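Local coordinates for protein precorrin-2 dehydrogenase (Bacillus megaterium, PDB 3DFZ) that oxidises precorrin-2 to sirohydrochlorin with NAD(+) as acceptor, supplying both the siroheme and the anaerobic cobalamin pathways, at residues Q134-L142 with T170-E178. Sequence-based numbering, arbitrary orientation.
Sequences QFSRGRLSL and TQYTQFLYE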
ATOM      1  N   GLN B 134      -0.190  -1.472 -10.053  1.00 13.86           N
ATOM      2  CA  GLN B 134      -1.614  -1.412  -9.784  1.00 13.82           C
ATOM      3  C   GLN B 134      -2.346  -1.551 -11.075  1.00 14.11           C
ATOM      4  O   GLN B 134      -1.869  -1.103 -12.116  1.00 14.63           O
ATOM      5  CB  GLN B 134      -1.994  -0.057  -9.165  1.00 14.13           C
ATOM      6  CG  GLN B 134      -1.454   0.190  -7.766  1.00 14.64           C
ATOM      7  CD  GLN B 134      -1.342   1.657  -7.450  1.00 16.30           C
ATOM      8  OE1 GLN B 134      -2.351   2.380  -7.433  1.00 16.70           O
ATOM      9  NE2 GLN B 134      -0.110   2.119  -7.195  1.00 16.23           N
ATOM     10  N   PHE B 135      -3.517  -2.169 -11.016  1.00 14.10           N
ATOM     11  CA  PHE B 135      -4.497  -1.996 -12.088  1.00 14.37           C
ATOM     12  C   PHE B 135      -5.839  -1.868 -11.445  1.00 14.04           C
ATOM     13  O   PHE B 135      -6.036  -2.226 -10.284  1.00 13.78           O
ATOM     14  CB  PHE B 135      -4.469  -3.108 -13.170  1.00 14.57           C
ATOM     15  CG  PHE B 135      -5.071  -4.422 -12.719  1.00 14.69           C
ATOM     16  CD1 PHE B 135      -6.419  -4.710 -12.955  1.00 15.14           C
ATOM     17  CD2 PHE B 135      -4.304  -5.349 -12.034  1.00 13.51           C
ATOM     18  CE1 PHE B 135      -6.992  -5.913 -12.508  1.00 14.11           C
ATOM     19  CE2 PHE B 135      -4.862  -6.542 -11.602  1.00 13.77           C
ATOM     20  CZ  PHE B 135      -6.213  -6.821 -11.834  1.00 13.40           C
ATOM     21  N   SER B 136      -6.765  -1.338 -12.217  1.00 14.34           N
ATOM     22  CA  SER B 136      -8.072  -1.023 -11.731  1.00 14.39           C
ATOM     23  C   SER B 136      -9.054  -1.726 -12.654  1.00 14.41           C
ATOM     24  O   SER B 136      -8.773  -1.888 -13.841  1.00 14.66           O
ATOM     25  CB  SER B 136      -8.252   0.498 -11.778  1.00 14.46           C
ATOM     26  OG  SER B 136      -9.192   0.936 -10.806  1.00 16.19           O
ATOM     27  N   ARG B 137     -10.172  -2.182 -12.103  1.00 14.17           N
ATOM     28  CA  ARG B 137     -11.381  -2.472 -12.912  1.00 14.53           C
ATOM     29  C   ARG B 137     -12.524  -1.653 -12.348  1.00 14.44           C
ATOM     30  O   ARG B 137     -13.203  -2.076 -11.427  1.00 14.24           O
ATOM     31  CB  ARG B 137     -11.746  -3.975 -12.915  1.00 14.43           C
ATOM     32  CG  ARG B 137     -10.719  -4.870 -13.579  1.00 14.41           C
ATOM     33  CD  ARG B 137     -10.521  -4.556 -15.077  1.00 14.95           C
ATOM     34  NE  ARG B 137      -9.626  -5.547 -15.657  1.00 15.04           N
ATOM     35  CZ  ARG B 137      -9.051  -5.451 -16.842  1.00 16.34           C
ATOM     36  NH1 ARG B 137      -9.247  -4.372 -17.601  1.00 18.08           N
ATOM     37  NH2 ARG B 137      -8.272  -6.436 -17.272  1.00 16.03           N
ATOM     38  N   GLY B 138     -12.702  -0.451 -12.878  1.00 14.92           N
ATOM     39  CA  GLY B 138     -13.649   0.508 -12.310  1.00 15.01           C
ATOM     40  C   GLY B 138     -13.169   0.869 -10.928  1.00 14.75           C
ATOM     41  O   GLY B 138     -12.005   1.248 -10.738  1.00 14.75           O
ATOM     42  N   ARG B 139     -14.048   0.694  -9.955  1.00 14.76           N
ATOM     43  CA  ARG B 139     -13.704   0.911  -8.560  1.00 14.36           C
ATOM     44  C   ARG B 139     -12.793  -0.182  -7.959  1.00 13.87           C
ATOM     45  O   ARG B 139     -12.198   0.019  -6.905  1.00 13.76           O
ATOM     46  CB  ARG B 139     -14.974   1.091  -7.736  1.00 14.47           C
ATOM     47  CG  ARG B 139     -15.816   2.282  -8.206  1.00 15.38           C
ATOM     48  CD  ARG B 139     -17.168   2.411  -7.498  1.00 15.75           C
ATOM     49  NE  ARG B 139     -17.865   3.615  -7.957  1.00 16.99           N
ATOM     50  CZ  ARG B 139     -18.602   3.678  -9.069  1.00 17.54           C
ATOM     51  NH1 ARG B 139     -18.750   2.596  -9.832  1.00 17.35           N
ATOM     52  NH2 ARG B 139     -19.192   4.821  -9.423  1.00 17.21           N
ATOM     53  N   LEU B 140     -12.664  -1.329  -8.616  1.00 13.55           N
ATOM     54  CA  LEU B 140     -11.821  -2.370  -8.041  1.00 12.90           C
ATOM     55  C   LEU B 140     -10.409  -1.960  -8.313  1.00 12.59           C
ATOM     56  O   LEU B 140     -10.049  -1.632  -9.446  1.00 12.76           O
ATOM     57  CB  LEU B 140     -12.085  -3.785  -8.624  1.00 12.69           C
ATOM     58  CG  LEU B 140     -11.105  -4.925  -8.264  1.00 11.94           C
ATOM     59  CD1 LEU B 140     -11.130  -5.301  -6.770  1.00 10.58           C
ATOM     60  CD2 LEU B 140     -11.361  -6.214  -9.095  1.00 11.77           C
ATOM     61  N   SER B 141      -9.601  -2.041  -7.278  1.00 12.14           N
ATOM     62  CA  SER B 141      -8.220  -1.766  -7.424  1.00 12.44           C
ATOM     63  C   SER B 141      -7.386  -2.884  -6.793  1.00 12.05           C
ATOM     64  O   SER B 141      -7.657  -3.310  -5.696  1.00 11.95           O
ATOM     65  CB  SER B 141      -7.923  -0.398  -6.779  1.00 12.49           C
ATOM     66  OG  SER B 141      -6.563  -0.126  -6.877  1.00 13.56           O
ATOM     67  N   LEU B 142      -6.372  -3.338  -7.517  1.00 12.30           N
ATOM     68  CA  LEU B 142      -5.395  -4.310  -7.027  1.00 12.10           C
ATOM     69  C   LEU B 142      -3.991  -3.695  -7.047  1.00 11.97           C
ATOM     70  O   LEU B 142      -3.582  -3.082  -8.023  1.00 12.05           O
ATOM     71  CB  LEU B 142      -5.429  -5.615  -7.886  1.00 12.17           C
ATOM     72  CG  LEU B 142      -6.747  -6.404  -7.751  1.00 12.34           C
ATOM     73  CD1 LEU B 142      -6.783  -7.656  -8.614  1.00 12.59           C
ATOM     74  CD2 LEU B 142      -7.005  -6.788  -6.304  1.00 11.25           C
ATOM     75  N   THR B 170     -15.387  -4.257 -13.864  1.00 12.06           N
ATOM     76  CA  THR B 170     -15.601  -2.821 -14.008  1.00 12.87           C
ATOM     77  C   THR B 170     -17.091  -2.485 -13.889  1.00 12.69           C
ATOM     78  O   THR B 170     -17.465  -1.584 -13.134  1.00 13.35           O
ATOM     79  CB  THR B 170     -14.992  -2.295 -15.321  1.00 13.30           C
ATOM     80  OG1 THR B 170     -13.616  -2.713 -15.411  1.00 13.80           O
ATOM     81  CG2 THR B 170     -15.062  -0.794 -15.391  1.00 14.21           C
ATOM     82  N   GLN B 171     -17.923  -3.208 -14.630  1.00 12.14           N
ATOM     83  CA  GLN B 171     -19.360  -3.074 -14.579  1.00 12.32           C
ATOM     84  C   GLN B 171     -19.971  -3.517 -13.213  1.00 12.04           C
ATOM     85  O   GLN B 171     -20.960  -2.941 -12.725  1.00 12.33           O
ATOM     86  CB  GLN B 171     -19.963  -3.949 -15.699  1.00 11.88           C
ATOM     87  CG  GLN B 171     -21.460  -3.754 -15.913  1.00 11.68           C
ATOM     88  CD  GLN B 171     -22.339  -4.421 -14.873  1.00 11.35           C
ATOM     89  OE1 GLN B 171     -21.981  -5.464 -14.299  1.00 10.01           O
ATOM     90  NE2 GLN B 171     -23.533  -3.837 -14.644  1.00 11.09           N
ATOM     91  N   TYR B 172     -19.413  -4.585 -12.664  1.00 11.64           N
ATOM     92  CA  TYR B 172     -19.899  -5.195 -11.424  1.00 11.60           C
ATOM     93  C   TYR B 172     -19.695  -4.290 -10.203  1.00 11.82           C
ATOM     94  O   TYR B 172     -20.580  -4.173  -9.363  1.00 11.99           O
ATOM     95  CB  TYR B 172     -19.201  -6.552 -11.234  1.00 10.90           C
ATOM     96  CG  TYR B 172     -19.633  -7.356 -10.015  1.00 11.19           C
ATOM     97  CD1 TYR B 172     -20.978  -7.452  -9.634  1.00 10.33           C
ATOM     98  CD2 TYR B 172     -18.691  -8.027  -9.252  1.00 11.06           C
ATOM     99  CE1 TYR B 172     -21.343  -8.187  -8.544  1.00 10.49           C
ATOM    100  CE2 TYR B 172     -19.066  -8.776  -8.152  1.00 10.73           C
ATOM    101  CZ  TYR B 172     -20.378  -8.863  -7.815  1.00 10.34           C
ATOM    102  OH  TYR B 172     -20.708  -9.635  -6.723  1.00 10.80           O
ATOM    103  N   THR B 173     -18.539  -3.638 -10.097  1.00 12.28           N
ATOM    104  CA  THR B 173     -18.325  -2.767  -8.934  1.00 12.88           C
ATOM    105  C   THR B 173     -19.171  -1.507  -9.055  1.00 13.41           C
ATOM    106  O   THR B 173     -19.438  -0.844  -8.054  1.00 13.90           O
ATOM    107  CB  THR B 173     -16.829  -2.439  -8.676  1.00 13.42           C
ATOM    108  OG1 THR B 173     -16.208  -1.930  -9.882  1.00 13.74           O
ATOM    109  CG2 THR B 173     -16.120  -3.705  -8.231  1.00 12.94           C
ATOM    110  N   GLN B 174     -19.613  -1.204 -10.277  1.00 13.31           N
ATOM    111  CA  GLN B 174     -20.593  -0.141 -10.485  1.00 13.76           C
ATOM    112  C   GLN B 174     -21.956  -0.561  -9.967  1.00 13.44           C
ATOM    113  O   GLN B 174     -22.621   0.229  -9.299  1.00 13.94           O
ATOM    114  CB  GLN B 174     -20.657   0.324 -11.967  1.00 13.84           C
ATOM    115  CG  GLN B 174     -21.777   1.347 -12.284  1.00 14.45           C
ATOM    116  CD  GLN B 174     -21.669   2.697 -11.513  1.00 15.46           C
ATOM    117  OE1 GLN B 174     -20.578   3.142 -11.140  1.00 15.22           O
ATOM    118  NE2 GLN B 174     -22.813   3.340 -11.294  1.00 15.18           N
ATOM    119  N   PHE B 175     -22.392  -1.784 -10.308  1.00 12.66           N
ATOM    120  CA  PHE B 175     -23.585  -2.378  -9.661  1.00 12.12           C
ATOM    121  C   PHE B 175     -23.462  -2.364  -8.139  1.00 12.04           C
ATOM    122  O   PHE B 175     -24.373  -1.932  -7.442  1.00 12.36           O
ATOM    123  CB  PHE B 175     -23.835  -3.820 -10.164  1.00 11.42           C
ATOM    124  CG  PHE B 175     -24.743  -4.661  -9.252  1.00 10.62           C
ATOM    125  CD1 PHE B 175     -26.125  -4.481  -9.255  1.00 10.43           C
ATOM    126  CD2 PHE B 175     -24.204  -5.629  -8.400  1.00  9.67           C
ATOM    127  CE1 PHE B 175     -26.973  -5.251  -8.416  1.00 10.64           C
ATOM    128  CE2 PHE B 175     -25.049  -6.416  -7.552  1.00  9.94           C
ATOM    129  CZ  PHE B 175     -26.437  -6.223  -7.571  1.00  9.34           C
ATOM    130  N   LEU B 176     -22.341  -2.868  -7.627  1.00 11.69           N
ATOM    131  CA  LEU B 176     -22.152  -2.964  -6.168  1.00 11.82           C
ATOM    132  C   LEU B 176     -22.175  -1.624  -5.490  1.00 12.69           C
ATOM    133  O   LEU B 176     -22.619  -1.521  -4.344  1.00 13.29           O
ATOM    134  CB  LEU B 176     -20.837  -3.691  -5.801  1.00 11.34           C
ATOM    135  CG  LEU B 176     -20.738  -5.178  -6.167  1.00  9.94           C
ATOM    136  CD1 LEU B 176     -19.326  -5.706  -5.913  1.00  9.11           C
ATOM    137  CD2 LEU B 176     -21.764  -5.980  -5.375  1.00  9.32           C
ATOM    138  N   TYR B 177     -21.656  -0.605  -6.171  1.00 13.36           N
ATOM    139  CA  TYR B 177     -21.619   0.760  -5.621  1.00 14.37           C
ATOM    140  C   TYR B 177     -23.045   1.301  -5.459  1.00 14.87           C
ATOM    141  O   TYR B 177     -23.415   1.766  -4.368  1.00 15.51           O
ATOM    142  CB  TYR B 177     -20.758   1.698  -6.485  1.00 14.68           C
ATOM    143  CG  TYR B 177     -20.608   3.087  -5.859  1.00 16.57           C
ATOM    144  CD1 TYR B 177     -19.735   3.297  -4.780  1.00 17.43           C
ATOM    145  CD2 TYR B 177     -21.349   4.164  -6.324  1.00 16.09           C
ATOM    146  CE1 TYR B 177     -19.615   4.534  -4.194  1.00 18.37           C
ATOM    147  CE2 TYR B 177     -21.231   5.397  -5.757  1.00 17.99           C
ATOM    148  CZ  TYR B 177     -20.368   5.591  -4.683  1.00 19.04           C
ATOM    149  OH  TYR B 177     -20.244   6.841  -4.107  1.00 19.40           O
ATOM    150  N   GLU B 178     -23.848   1.211  -6.525  1.00 14.60           N
ATOM    151  CA  GLU B 178     -25.254   1.608  -6.458  1.00 15.22           C
ATOM    152  C   GLU B 178     -26.014   0.852  -5.366  1.00 15.37           C
ATOM    153  O   GLU B 178     -26.785   1.448  -4.636  1.00 16.03           O
ATOM    154  CB  GLU B 178     -25.932   1.452  -7.817  1.00 15.03           C
ATOM    155  CG  GLU B 178     -27.397   1.853  -7.866  1.00 15.16           C
ATOM    156  CD  GLU B 178     -27.968   1.825  -9.285  1.00 15.65           C
ATOM    157  OE1 GLU B 178     -27.190   1.720 -10.271  1.00 15.05           O
ATOM    158  OE2 GLU B 178     -29.200   1.947  -9.416  1.00 16.06           O
TER
HETATM  159  O   HOH W   1     -16.654   0.509 -11.089  1.00 32.40           O
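The hydroxyl of Thr173 is gripped from several directions where the beta-hairpin meets helix 168-184. Its OG1 receives a 2.8 Å hydrogen bond from a water, while its own proton serves Tyr169 O one turn back along the helix. With chi1 at 52°, OG1 sits between the backbone N and the carbonyl carbon, so that its proton can reach Tyr169 O, and CG2 is turned to Leu140 CB. The single N-H of Arg139 is shared: it goes chiefly to the same water, 2.8 Å from Arg139 N, and only weakly to Thr173 OG1 at 3.4 Å. The water also accepts a weak bond from Arg139 NH1, bridging hairpin and helix.

Extended from CG to NE, the Arg139 side chain reaches along the helix to Tyr177. Its guanidinium lies flat on one ring face, planes 8° apart and displaced toward the rim, with NE 3.5 Å from Tyr177 CG: an off-centre cation-pi stack. Near the guanidinium plane, Gln174 OE1 faces both terminal nitrogens, but so close to NH1 that its position is doubtful; its weak bond from Arg139 NH2 is equally uncertain.

Arg137 to Leu140 form a type II' turn, with Gly138 at positive phi. Thr170 CG2 packs 3.5 Å from Gly138 N, and Thr170 OG1 lies 3.4 Å from Arg137 CB. Arg137 bends away at chi2, and its NE and NH2 hydrogen-bond Tyr165 O and Ser162 O. Leu140 and Tyr177 also pack on Ile157 and Ala149 of the second subunit. With the direct bonds weak, the junction rests on the water bridge and the Arg139-Tyr177 stack, so the water is probably integral to it.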